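PDB 3L86: acetylglutamate kinase from Streptococcus mutans, which catalyses the ATP-dependent phosphorylation of N-acetyl-L-glutamate to N-acetyl-L-glutamyl 5-phosphate, a step of arginine biosynthesis. Local coordinates for residues 37-42 with 60-65; 44-49 with 75-80; 122-125 with 130-133; 135-140 with 180-185; 196-201 with 250-255. All blocks are in the same frame, centred on the assembly; numbering follows the deposited sequence.

Contact 1: residues 37-42 with 60-65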
# COMPACT_ATOMS: atom_id res chain seq x y z
N ASP A 37 0.40 -18.06 8.15
CA ASP A 37 1.06 -18.21 6.88
C ASP A 37 0.40 -17.29 5.83
O ASP A 37 0.02 -17.74 4.80
CB ASP A 37 1.06 -19.69 6.43
CG ASP A 37 2.29 -20.09 5.64
OD1 ASP A 37 3.32 -19.52 5.74
OD2 ASP A 37 2.20 -20.99 4.88
N ILE A 38 0.29 -16.01 6.16
CA ILE A 38 -0.26 -14.92 5.36
C ILE A 38 0.68 -13.71 5.53
O ILE A 38 0.93 -13.28 6.69
CB ILE A 38 -1.67 -14.46 5.85
CG1 ILE A 38 -2.70 -15.55 5.55
CG2 ILE A 38 -2.11 -13.21 5.11
CD1 ILE A 38 -4.18 -15.13 5.80
N ILE A 39 1.19 -13.18 4.40
CA ILE A 39 1.91 -11.89 4.37
C ILE A 39 1.31 -10.90 3.33
O ILE A 39 1.04 -11.26 2.16
CB ILE A 39 3.39 -12.13 4.01
CG1 ILE A 39 4.05 -13.07 5.05
CG2 ILE A 39 4.17 -10.79 3.84
CD1 ILE A 39 5.47 -13.53 4.55
N VAL A 40 1.04 -9.68 3.79
CA VAL A 40 0.64 -8.58 2.90
C VAL A 40 1.90 -7.75 2.52
O VAL A 40 2.66 -7.34 3.40
CB VAL A 40 -0.47 -7.69 3.55
CG1 VAL A 40 -0.82 -6.43 2.67
CG2 VAL A 40 -1.76 -8.59 3.81
N ILE A 41 2.13 -7.58 1.21
CA ILE A 41 3.22 -6.73 0.67
C ILE A 41 2.65 -5.48 -0.01
O ILE A 41 1.98 -5.59 -1.04
CB ILE A 41 4.07 -7.51 -0.32
CG1 ILE A 41 4.65 -8.75 0.41
CG2 ILE A 41 5.23 -6.64 -0.94
CD1 ILE A 41 4.66 -10.01 -0.41
N LYS A 42 2.96 -4.30 0.53
CA LYS A 42 2.57 -3.04 -0.10
C LYS A 42 3.79 -2.47 -0.86
O LYS A 42 4.90 -2.38 -0.32
CB LYS A 42 2.10 -2.09 1.01
CG LYS A 42 1.38 -0.79 0.59
CD LYS A 42 2.21 0.16 -0.27
CE LYS A 42 3.27 0.97 0.47
NZ LYS A 42 3.28 2.34 -0.29
N LYS A 60 8.19 -15.82 -5.66
CA LYS A 60 7.90 -17.15 -6.25
C LYS A 60 8.14 -18.28 -5.21
O LYS A 60 7.35 -19.21 -5.11
CB LYS A 60 8.80 -17.46 -7.47
CG LYS A 60 8.20 -18.70 -8.24
CD LYS A 60 8.92 -19.10 -9.49
CE LYS A 60 8.18 -20.35 -10.07
NZ LYS A 60 8.88 -21.60 -9.55
N ASN A 61 9.26 -18.21 -4.48
CA ASN A 61 9.62 -19.26 -3.46
C ASN A 61 8.63 -19.29 -2.30
O ASN A 61 8.21 -20.37 -1.86
CB ASN A 61 11.07 -19.09 -2.93
CG ASN A 61 12.08 -19.26 -4.02
OD1 ASN A 61 11.77 -19.87 -5.02
ND2 ASN A 61 13.33 -18.78 -3.81
N TRP A 62 8.22 -18.11 -1.81
CA TRP A 62 7.10 -18.12 -0.83
C TRP A 62 5.84 -18.78 -1.40
O TRP A 62 5.12 -19.54 -0.69
CB TRP A 62 6.75 -16.70 -0.29
CG TRP A 62 7.66 -16.14 0.85
CD1 TRP A 62 8.37 -16.87 1.80
CD2 TRP A 62 7.91 -14.76 1.13
NE1 TRP A 62 9.06 -15.98 2.66
CE2 TRP A 62 8.78 -14.69 2.26
CE3 TRP A 62 7.44 -13.55 0.55
CZ2 TRP A 62 9.23 -13.48 2.78
CZ3 TRP A 62 7.90 -12.34 1.07
CH2 TRP A 62 8.74 -12.31 2.20
N GLN A 63 5.47 -18.44 -2.63
CA GLN A 63 4.24 -18.97 -3.23
C GLN A 63 4.40 -20.50 -3.40
O GLN A 63 3.52 -21.28 -3.02
CB GLN A 63 3.99 -18.32 -4.60
CG GLN A 63 2.71 -18.88 -5.35
CD GLN A 63 2.40 -18.12 -6.63
OE1 GLN A 63 3.18 -18.12 -7.60
NE2 GLN A 63 1.27 -17.44 -6.64
N ASP A 64 5.53 -20.96 -3.92
CA ASP A 64 5.80 -22.44 -4.01
C ASP A 64 5.86 -23.20 -2.68
O ASP A 64 5.72 -24.45 -2.68
CB ASP A 64 7.12 -22.68 -4.76
CG ASP A 64 7.06 -22.28 -6.25
OD1 ASP A 64 5.97 -22.11 -6.81
OD2 ASP A 64 8.12 -22.15 -6.89
N ALA A 65 6.15 -22.50 -1.55
CA ALA A 65 6.18 -23.10 -0.21
C ALA A 65 4.83 -23.01 0.46
O ALA A 65 4.68 -23.38 1.64
CB ALA A 65 7.27 -22.42 0.68
O HOH W 1 4.98 -21.31 3.80
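Ile39 sets its terminal methyl on the indole of Trp62, and this is the tight half of the contact. CD1 of Ile39 stands 4.1 Å from the centroid of the six-membered ring of Trp62 and only 7° off the ring normal, a CH-pi contact over the face, with the two side chains crossing at about a right angle. Two residues further along the strand, on the same side, Ile41 reaches the same ring obliquely, its CD1 4.3 Å from Trp62 CZ3. Both isoleucines leave the strand toward the helix and, with CG1 anti to the carbonyl carbon (chi1 -59° and -58°), bring CD1 to the indole. Strand 38-43, helix 53-64 and strand 68-73 form a beta-alpha-beta unit with parallel strands, and Trp62 is the helix residue that meets its first strand here; Leu69 of the second strand touches the same three side chains. Beyond Ile39 the fit gives way to a looser, hydrated end. There Asp37 and Ala65 do not touch directly: a water lies 3.0 Å from Asp37 OD2 and also 3.0 Å from Ala65 O, donating to each in competition with other acceptors. The Asp37 carboxylate is further engaged by a salt bridge from OD1 to Lys67.

Contact 2: residues 44-49 with 75-80. With NLG (N-acetyl-L-glutamate), chain C; ADP (adenosine-5'-diphosphate), chain B.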
# COMPACT_ATOMS: atom_id res chain seq x y z
N GLY A 44 5.46 0.70 -3.05
CA GLY A 44 5.39 2.17 -3.41
C GLY A 44 5.60 2.55 -4.88
O GLY A 44 5.86 1.70 -5.70
N GLY A 45 5.45 3.82 -5.24
CA GLY A 45 5.57 4.24 -6.66
C GLY A 45 6.91 3.91 -7.31
O GLY A 45 7.00 3.08 -8.25
N VAL A 46 7.98 4.55 -6.82
CA VAL A 46 9.35 4.29 -7.32
C VAL A 46 9.73 2.78 -7.19
O VAL A 46 10.25 2.14 -8.13
CB VAL A 46 10.37 5.25 -6.61
CG1 VAL A 46 11.85 4.86 -6.89
CG2 VAL A 46 10.12 6.74 -7.03
N ALA A 47 9.45 2.21 -6.02
CA ALA A 47 9.85 0.85 -5.68
C ALA A 47 9.30 -0.15 -6.70
O ALA A 47 9.97 -1.15 -7.02
CB ALA A 47 9.34 0.51 -4.27
N SER A 48 8.09 0.11 -7.21
CA SER A 48 7.52 -0.82 -8.20
C SER A 48 8.17 -0.79 -9.59
O SER A 48 7.86 -1.68 -10.42
CB SER A 48 6.02 -0.61 -8.33
OG SER A 48 5.74 0.57 -9.04
N GLN A 49 9.05 0.20 -9.84
CA GLN A 49 9.66 0.39 -11.16
C GLN A 49 11.09 -0.15 -11.18
O GLN A 49 11.78 -0.07 -12.19
CB GLN A 49 9.67 1.88 -11.57
CG GLN A 49 8.32 2.61 -11.54
CD GLN A 49 7.31 2.10 -12.56
OE1 GLN A 49 7.54 2.12 -13.77
NE2 GLN A 49 6.16 1.60 -12.06
N GLY A 75 1.32 4.77 -6.21
CA GLY A 75 1.84 5.37 -7.45
C GLY A 75 1.98 6.89 -7.46
O GLY A 75 1.86 7.52 -8.51
N GLY A 76 2.23 7.50 -6.31
CA GLY A 76 2.34 8.98 -6.24
C GLY A 76 3.23 9.63 -7.32
O GLY A 76 2.85 10.58 -8.00
N PHE A 77 4.44 9.10 -7.47
CA PHE A 77 5.43 9.58 -8.44
C PHE A 77 4.85 9.60 -9.88
O PHE A 77 4.90 10.64 -10.57
CB PHE A 77 6.65 8.67 -8.21
CG PHE A 77 7.64 8.57 -9.34
CD1 PHE A 77 8.63 9.54 -9.51
CD2 PHE A 77 7.68 7.42 -10.14
CE1 PHE A 77 9.64 9.41 -10.53
CE2 PHE A 77 8.67 7.28 -11.15
CZ PHE A 77 9.65 8.28 -11.34
N ALA A 78 4.19 8.50 -10.28
CA ALA A 78 3.42 8.45 -11.56
C ALA A 78 2.25 9.42 -11.74
O ALA A 78 2.14 10.04 -12.81
CB ALA A 78 3.01 7.02 -11.92
N ILE A 79 1.37 9.56 -10.73
CA ILE A 79 0.29 10.52 -10.75
C ILE A 79 0.85 11.98 -10.90
O ILE A 79 0.26 12.82 -11.63
CB ILE A 79 -0.57 10.43 -9.47
CG1 ILE A 79 -1.15 8.96 -9.26
CG2 ILE A 79 -1.69 11.51 -9.53
CD1 ILE A 79 -1.73 8.64 -7.81
N ASN A 80 1.94 12.28 -10.18
CA ASN A 80 2.58 13.60 -10.25
C ASN A 80 2.99 13.91 -11.69
O ASN A 80 2.68 14.97 -12.24
CB ASN A 80 3.82 13.66 -9.32
CG ASN A 80 3.47 13.76 -7.85
OD1 ASN A 80 2.31 13.98 -7.45
ND2 ASN A 80 4.49 13.65 -7.03
CA NLG C . -2.64 8.69 -2.72
C NLG C . -3.40 9.57 -1.91
OXT NLG C . -2.99 10.63 -1.42
O NLG C . -4.46 9.52 -1.40
CB NLG C . -2.67 7.39 -3.54
CG NLG C . -1.35 6.76 -4.15
CD NLG C . -0.09 6.31 -3.29
OE1 NLG C . -0.25 6.20 -2.11
OE2 NLG C . 1.04 6.11 -3.75
C7 NLG C . -1.37 9.97 -4.23
C8 NLG C . -0.23 10.21 -4.55
O7 NLG C . -2.39 10.39 -4.73
N2 NLG C . -1.63 9.19 -3.25
PB ADP B . 6.07 5.68 -1.25
O1B ADP B . 4.80 5.69 -0.44
O2B ADP B . 6.94 4.43 -1.08
O3B ADP B . 5.78 5.92 -2.69
PA ADP B . 6.61 8.37 -0.09
O1A ADP B . 7.42 9.49 -0.73
O2A ADP B . 5.13 8.56 -0.00
O3A ADP B . 7.00 6.92 -0.78
O5' ADP B . 7.27 8.20 1.38
C5' ADP B . 8.68 7.91 1.48
C4' ADP B . 9.46 9.25 1.70
O4' ADP B . 9.22 9.86 2.99
C3' ADP B . 10.98 9.11 1.63
O3' ADP B . 11.36 9.08 0.26
C2' ADP B . 11.48 10.40 2.27
O2' ADP B . 11.58 11.36 1.23
C1' ADP B . 10.29 10.86 3.13
N9 ADP B . 10.67 10.94 4.56
C8 ADP B . 10.30 11.96 5.38
N7 ADP B . 10.75 11.74 6.64
C5 ADP B . 11.45 10.57 6.61
C6 ADP B . 12.22 9.78 7.56
N6 ADP B . 12.29 10.15 8.87
N1 ADP B . 12.78 8.61 7.15
C2 ADP B . 12.70 8.21 5.89
N3 ADP B . 12.02 8.88 4.96
C4 ADP B . 11.39 10.06 5.25
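Val46 lays its CG2 methyl over one face of the Phe77 ring, 4.0 Å from the ring centroid and 16° off the normal, so that a CH-pi contact carries the apolar part of the meeting. The methyl is displaced from the ring centre toward the rim and comes nearest to CG of Phe77, at 3.9 Å. Phe77 swings its CG anti to the backbone N (chi1 159°), presenting the ring to the valine, and the two side chains cross at about a right angle. Deeper in, the contact is made by backbone alone: CA of Gly45 and CA of Gly75 approach to 4.0 Å. These bare backbones also face the two ligands. Gly75 N donates to OE2 of N-acetyl-L-glutamate at 2.8 Å in a nearly straight bond (171°), and Gly76 N reaches the same oxygen at 3.1 Å with a more bent one, so two amides grip one carboxylate oxygen. Toward the nucleotide, Gly45 N makes a weak bond of 3.3 Å to O3B of ADP. Gly75 is the N-cap of helix 76-85, whose N-terminal end would probably help to stabilise the carboxylate charge. Glycine-rich loops bringing the nucleotide's terminal phosphate and the substrate carboxylate together in this way form the active site of the amino acid kinase fold.

Contact 3: residues 122-125 with 130-133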
# COMPACT_ATOMS: atom_id res chain seq x y z
N LYS A 122 5.81 -8.10 -14.86
CA LYS A 122 7.11 -8.54 -14.29
C LYS A 122 7.00 -9.83 -13.46
O LYS A 122 7.88 -10.75 -13.55
CB LYS A 122 7.76 -7.44 -13.42
CG LYS A 122 8.20 -6.17 -14.15
CD LYS A 122 9.51 -6.43 -14.88
CE LYS A 122 10.07 -5.15 -15.49
NZ LYS A 122 9.58 -4.92 -16.85
N LEU A 123 5.94 -9.93 -12.63
CA LEU A 123 5.68 -11.13 -11.83
C LEU A 123 5.35 -12.37 -12.70
O LEU A 123 5.93 -13.49 -12.50
CB LEU A 123 4.55 -10.88 -10.80
CG LEU A 123 4.89 -9.95 -9.61
CD1 LEU A 123 3.63 -9.41 -8.84
CD2 LEU A 123 5.79 -10.72 -8.63
N ARG A 124 4.40 -12.23 -13.64
CA ARG A 124 4.11 -13.34 -14.55
C ARG A 124 5.32 -13.79 -15.36
O ARG A 124 5.57 -15.00 -15.50
CB ARG A 124 2.89 -13.05 -15.43
CG ARG A 124 1.55 -13.12 -14.69
CD ARG A 124 0.34 -12.65 -15.58
NE ARG A 124 -0.94 -12.95 -14.94
CZ ARG A 124 -2.13 -12.70 -15.47
NH1 ARG A 124 -2.25 -12.14 -16.66
NH2 ARG A 124 -3.23 -13.00 -14.82
N GLN A 125 6.10 -12.86 -15.88
CA GLN A 125 7.31 -13.21 -16.59
C GLN A 125 8.27 -13.98 -15.69
O GLN A 125 9.08 -14.78 -16.17
CB GLN A 125 8.00 -11.97 -17.19
CG GLN A 125 7.50 -11.66 -18.57
CD GLN A 125 7.37 -10.19 -18.90
OE1 GLN A 125 8.12 -9.34 -18.40
NE2 GLN A 125 6.40 -9.87 -19.76
N CYS A 130 -0.60 -14.71 -10.55
CA CYS A 130 -1.16 -13.48 -9.97
C CYS A 130 -2.18 -12.85 -10.96
O CYS A 130 -2.21 -13.22 -12.14
CB CYS A 130 -0.05 -12.41 -9.70
SG CYS A 130 0.94 -11.89 -11.16
N GLN A 131 -2.96 -11.87 -10.48
CA GLN A 131 -4.01 -11.23 -11.30
C GLN A 131 -4.30 -9.81 -10.80
O GLN A 131 -4.56 -9.65 -9.65
CB GLN A 131 -5.33 -12.07 -11.23
CG GLN A 131 -6.51 -11.44 -11.99
CD GLN A 131 -6.21 -11.28 -13.47
OE1 GLN A 131 -5.94 -12.27 -14.16
NE2 GLN A 131 -6.27 -10.04 -13.98
N GLN A 132 -4.23 -8.81 -11.66
CA GLN A 132 -4.70 -7.44 -11.30
C GLN A 132 -6.23 -7.41 -11.15
O GLN A 132 -6.93 -7.85 -12.09
CB GLN A 132 -4.26 -6.46 -12.39
CG GLN A 132 -4.76 -5.03 -12.27
CD GLN A 132 -4.16 -4.13 -13.38
OE1 GLN A 132 -4.15 -4.49 -14.57
NE2 GLN A 132 -3.66 -2.99 -12.99
N LEU A 133 -6.76 -6.95 -10.00
CA LEU A 133 -8.20 -6.61 -9.93
C LEU A 133 -8.56 -5.31 -10.66
O LEU A 133 -7.86 -4.32 -10.51
CB LEU A 133 -8.72 -6.56 -8.48
CG LEU A 133 -8.99 -7.95 -7.85
CD1 LEU A 133 -7.77 -8.82 -7.87
CD2 LEU A 133 -9.52 -7.84 -6.40
O HOH W 2 -0.87 -15.82 -13.55
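Arg124, near the C-terminal end of helix 101-125, reaches across to Cys130 and Gln131 at the start of strand 130-132; the two elements are joined by a short connection, a helix-to-strand turn of the alpha/beta fold in which the strand pairs in parallel with strand 174-182. The arginine leaves the helix with CG anti to the carbonyl carbon and then runs extended from CG to NE, a reach long enough to set the guanidinium beside the strand backbone. There it takes hold of Cys130 O side-on with two nitrogens, NE at 3.1 Å and NH2 at 2.9 Å from that oxygen. The NH2 bond lies in the carbonyl plane, whereas NE comes in tilted from it, and both N-H groups are used at bent angles. NH2 also makes a weak bond to Gln131 OE1. That glutamine leaves the strand pointing away from the helix and folds back at chi2 (61°), bringing OE1 to the guanidinium edge with the amide and guanidinium planes 78° apart. Its other end is fixed by a nearly straight bond (175°) from NE2 to Gln132 O, in the plane of the amide. Alongside these polar bonds the sulfur of Cys130, placed between its backbone N and carbonyl carbon, touches CG of the arginine and meets Ile174 and Ile176 of the neighbouring strand. A water also bridges the two segments, accepting from Cys130 N and, weakly, from Arg124 NE. On the helix side, CB of Leu123 lies 3.8 Å from Cys130 SG.

Contact 4: residues 135-140 with 180-185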
# COMPACT_ATOMS: atom_id res chain seq x y z
N SER A 135 -12.50 -4.59 -12.39
CA SER A 135 -13.92 -4.51 -12.01
C SER A 135 -14.22 -5.13 -10.64
O SER A 135 -15.15 -4.65 -9.93
CB SER A 135 -14.88 -5.07 -13.10
OG SER A 135 -14.58 -6.42 -13.39
N ASP A 136 -13.45 -6.18 -10.27
CA ASP A 136 -13.52 -6.73 -8.89
C ASP A 136 -13.18 -5.72 -7.79
O ASP A 136 -13.52 -5.94 -6.64
CB ASP A 136 -12.63 -8.00 -8.71
CG ASP A 136 -13.27 -9.26 -9.32
OD1 ASP A 136 -14.53 -9.26 -9.55
OD2 ASP A 136 -12.51 -10.23 -9.61
N ILE A 137 -12.53 -4.60 -8.10
CA ILE A 137 -12.26 -3.64 -6.99
C ILE A 137 -13.49 -3.20 -6.18
O ILE A 137 -13.44 -3.21 -4.94
CB ILE A 137 -11.47 -2.39 -7.39
CG1 ILE A 137 -10.10 -2.81 -7.96
CG2 ILE A 137 -11.25 -1.47 -6.14
CD1 ILE A 137 -9.28 -1.57 -8.56
N LYS A 138 -14.57 -2.85 -6.86
CA LYS A 138 -15.79 -2.41 -6.18
C LYS A 138 -16.44 -3.52 -5.30
O LYS A 138 -17.20 -3.20 -4.40
CB LYS A 138 -16.83 -1.85 -7.15
CG LYS A 138 -17.39 -2.90 -8.07
CD LYS A 138 -18.46 -2.30 -9.02
CE LYS A 138 -17.82 -1.60 -10.19
NZ LYS A 138 -16.96 -2.51 -10.96
N HIS A 139 -16.12 -4.79 -5.53
CA HIS A 139 -16.64 -5.80 -4.63
C HIS A 139 -15.69 -6.13 -3.48
O HIS A 139 -16.00 -7.02 -2.70
CB HIS A 139 -16.97 -7.10 -5.36
CG HIS A 139 -17.88 -6.89 -6.53
ND1 HIS A 139 -17.48 -7.14 -7.83
CD2 HIS A 139 -19.14 -6.41 -6.60
CE1 HIS A 139 -18.48 -6.87 -8.65
NE2 HIS A 139 -19.49 -6.41 -7.94
N VAL A 140 -14.54 -5.45 -3.39
CA VAL A 140 -13.63 -5.75 -2.27
C VAL A 140 -13.44 -4.57 -1.32
O VAL A 140 -13.50 -4.75 -0.09
CB VAL A 140 -12.23 -6.24 -2.78
CG1 VAL A 140 -11.19 -6.18 -1.67
CG2 VAL A 140 -12.38 -7.67 -3.34
N LEU A 180 -7.45 2.16 -4.46
CA LEU A 180 -8.75 2.71 -4.91
C LEU A 180 -9.86 2.00 -4.14
O LEU A 180 -9.74 0.80 -3.83
CB LEU A 180 -8.98 2.48 -6.43
CG LEU A 180 -8.01 3.22 -7.44
CD1 LEU A 180 -8.17 2.67 -8.86
CD2 LEU A 180 -8.16 4.80 -7.46
N GLY A 181 -10.92 2.72 -3.79
CA GLY A 181 -12.09 2.10 -3.19
C GLY A 181 -13.40 2.75 -3.71
O GLY A 181 -13.38 3.70 -4.52
N TYR A 182 -14.53 2.27 -3.23
CA TYR A 182 -15.83 2.77 -3.75
C TYR A 182 -16.83 3.19 -2.66
O TYR A 182 -17.08 2.45 -1.73
CB TYR A 182 -16.49 1.69 -4.62
CG TYR A 182 -15.87 1.55 -5.99
CD1 TYR A 182 -14.64 0.86 -6.15
CD2 TYR A 182 -16.50 2.06 -7.12
CE1 TYR A 182 -14.07 0.70 -7.43
CE2 TYR A 182 -15.94 1.88 -8.40
CZ TYR A 182 -14.73 1.20 -8.52
OH TYR A 182 -14.14 1.03 -9.75
N SER A 183 -17.45 4.35 -2.81
CA SER A 183 -18.45 4.85 -1.84
C SER A 183 -19.74 4.01 -1.89
O SER A 183 -19.99 3.32 -2.90
CB SER A 183 -18.78 6.34 -2.17
OG SER A 183 -19.69 6.39 -3.28
N LYS A 184 -20.58 4.11 -0.85
CA LYS A 184 -21.89 3.42 -0.89
C LYS A 184 -22.70 3.80 -2.15
O LYS A 184 -23.44 2.97 -2.68
CB LYS A 184 -22.70 3.67 0.39
CG LYS A 184 -22.95 5.16 0.65
CD LYS A 184 -23.70 5.54 1.94
CE LYS A 184 -23.36 7.05 2.23
NZ LYS A 184 -23.95 7.59 3.43
N GLU A 185 -22.54 5.01 -2.66
CA GLU A 185 -23.27 5.38 -3.89
C GLU A 185 -22.61 4.91 -5.21
O GLU A 185 -23.16 5.07 -6.31
CB GLU A 185 -23.50 6.90 -3.92
CG GLU A 185 -24.23 7.43 -2.67
CD GLU A 185 -23.28 7.77 -1.52
OE1 GLU A 185 -22.03 7.63 -1.67
OE2 GLU A 185 -23.78 8.19 -0.45
O HOH W 3 -14.28 -1.98 -9.68
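Tyr182 packs its ring against Lys138, joining strand 174-182, in the main sheet of the amino acid kinase fold, to the loop that leads from strand 130-132 into strand 141-145. The main interaction is a CH-pi contact: CB of Lys138 sits over the centre of the tyrosine ring, 3.6 Å from its centroid and 9° off the normal. The lysine backbone follows closely, its CA 3.5 Å from Tyr182 CD1. Apolar contacts come next. Ile137 approaches the same ring at its edge, in the ring plane, with CG2 3.8 Å from Tyr182 CE1, so the ring is met on a face and on an edge by consecutive residues. CD1 of Ile137 is more distantly placed against CD1 of Leu180. Leu112 of helix 101-125 touches Ile137, and Leu111 and Met104 touch Leu180, so that helix covers this apolar side. Set apart from these is a van der Waals approach of Ile137 CG2 to the strand's carbonyl oxygen, Leu180 O, at 3.6 Å. The polar interactions centre on Ser135 O and a water. Lys138 CG stands between the backbone N and the carbonyl carbon (chi1 68°), and the chain bends at chi3 and chi4, curling NZ back to Ser135 O at 3.0 Å. One water ties the two segments together: it donates to Ser135 O, accepts from Lys138 N, and lies 3.0 Å from Tyr182 OH in a weak bond.

Contact 5: residues 196-201 with 250-255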
# COMPACT_ATOMS: atom_id res chain seq x y z
N LEU A 196 -4.76 1.73 2.79
CA LEU A 196 -5.34 0.49 2.23
C LEU A 196 -4.61 -0.80 2.74
O LEU A 196 -5.27 -1.80 3.06
CB LEU A 196 -5.35 0.48 0.70
CG LEU A 196 -5.99 -0.82 0.09
CD1 LEU A 196 -7.41 -1.09 0.72
CD2 LEU A 196 -6.14 -0.78 -1.42
N ALA A 197 -3.27 -0.77 2.74
CA ALA A 197 -2.45 -1.84 3.30
C ALA A 197 -2.81 -2.21 4.75
O ALA A 197 -2.88 -3.40 5.06
CB ALA A 197 -0.96 -1.42 3.23
N THR A 198 -2.98 -1.20 5.65
CA THR A 198 -3.44 -1.46 7.07
C THR A 198 -4.79 -2.21 7.10
O THR A 198 -4.96 -3.18 7.81
CB THR A 198 -3.67 -0.14 7.95
OG1 THR A 198 -2.53 0.71 7.91
CG2 THR A 198 -3.92 -0.52 9.41
N ALA A 199 -5.75 -1.74 6.34
CA ALA A 199 -7.08 -2.34 6.33
C ALA A 199 -7.07 -3.80 5.84
O ALA A 199 -7.71 -4.71 6.43
CB ALA A 199 -8.00 -1.47 5.43
N VAL A 200 -6.29 -4.04 4.78
CA VAL A 200 -6.16 -5.36 4.24
C VAL A 200 -5.46 -6.31 5.22
O VAL A 200 -5.99 -7.45 5.48
CB VAL A 200 -5.40 -5.32 2.90
CG1 VAL A 200 -5.14 -6.73 2.39
CG2 VAL A 200 -6.20 -4.42 1.86
N ALA A 201 -4.30 -5.88 5.76
CA ALA A 201 -3.53 -6.72 6.74
C ALA A 201 -4.39 -7.07 7.99
O ALA A 201 -4.38 -8.22 8.52
CB ALA A 201 -2.22 -5.95 7.17
N ILE A 250 4.25 5.52 8.61
CA ILE A 250 4.53 5.12 9.99
C ILE A 250 3.24 5.08 10.84
O ILE A 250 3.18 4.28 11.75
CB ILE A 250 5.58 6.05 10.72
CG1 ILE A 250 6.15 5.38 11.96
CG2 ILE A 250 4.99 7.37 11.19
CD1 ILE A 250 7.06 4.28 11.63
N GLU A 251 2.23 5.89 10.55
CA GLU A 251 0.90 5.75 11.23
C GLU A 251 0.20 4.43 10.87
O GLU A 251 -0.39 3.75 11.75
CB GLU A 251 -0.04 6.92 10.90
CG GLU A 251 0.37 8.26 11.59
CD GLU A 251 -0.45 9.45 11.16
OE1 GLU A 251 -1.09 9.45 10.10
OE2 GLU A 251 -0.45 10.45 11.90
N SER A 252 0.22 4.07 9.58
CA SER A 252 -0.32 2.74 9.17
C SER A 252 0.42 1.58 9.88
O SER A 252 -0.21 0.63 10.42
CB SER A 252 -0.26 2.63 7.63
OG SER A 252 -1.11 3.66 7.07
N ALA A 253 1.75 1.65 9.95
CA ALA A 253 2.52 0.63 10.67
C ALA A 253 2.04 0.48 12.14
O ALA A 253 1.84 -0.64 12.63
CB ALA A 253 4.05 0.95 10.64
N ALA A 254 1.86 1.61 12.84
CA ALA A 254 1.44 1.58 14.25
C ALA A 254 0.03 1.03 14.47
O ALA A 254 -0.19 0.27 15.42
CB ALA A 254 1.56 3.01 14.87
N LYS A 255 -0.91 1.41 13.61
CA LYS A 255 -2.33 0.97 13.64
C LYS A 255 -2.45 -0.56 13.38
O LYS A 255 -3.28 -1.25 14.00
CB LYS A 255 -3.09 1.81 12.62
CG LYS A 255 -4.52 1.45 12.32
CD LYS A 255 -5.29 2.68 11.86
CE LYS A 255 -6.49 2.28 10.99
NZ LYS A 255 -7.59 3.35 10.98
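Helices 193-203 and 246-258 come closest at Thr198 and Ser252, whose CA atoms are 5.6 Å apart, a close approach met here by the small side chains of threonine and serine. Thr198 points toward the other helix and meets it with both branches. Its OG1 lies 3.0 Å from Ser252 CB, an unusually short, possibly strained approach; the two hydroxyls, 3.4 Å apart from OG1 of Thr198 to OG of Ser252, are not hydrogen-bonded to each other. Each turns back into its own helix instead, Thr198 OG1 to Asp194 O and Ser252 OG to Pro248 O. With OG1 beside the backbone N (chi1 -52°), the threonine can make that bond while its body faces across. In the three-layer alpha-beta-alpha sandwich of the amino acid kinase fold these helices pack on the central sheet, where Ala197 and Ala253 both touch Leu211 of strand 208-212. Lys249, predicted to stabilise the transition state, lies three residues, about one turn, before Ser252 on the same helix. The methyl CG2 of Thr198, anti to its N, goes to Lys255, lying 3.6 Å from Lys255 CG; the lysine chain runs extended past it, crossing the threonine at about a right angle.

In the fold
From the N terminus, contact 1 closes the first loop by folding helix 53-64 back on strand 38-43. Contact 2 crosses it: 44-49 directly follows the strand inside that loop, and its partner 75-80 lies beyond, after strand 68-73, so the two contacts cross along the chain. The rest follow in series. Contact 3 closes a short turn between helix 101-125 and strand 130-132, contact 4 spans the longer excursion from 135-140 to 180-185, and contact 5 joins two later helices. Contacts 1, 3 and 4 reach the same sheet, and contacts 3 and 4 meet where Leu133 packs on Val140. Contact 5 touches contact 1 through Val40 and Lys42, which lie against helix 193-203.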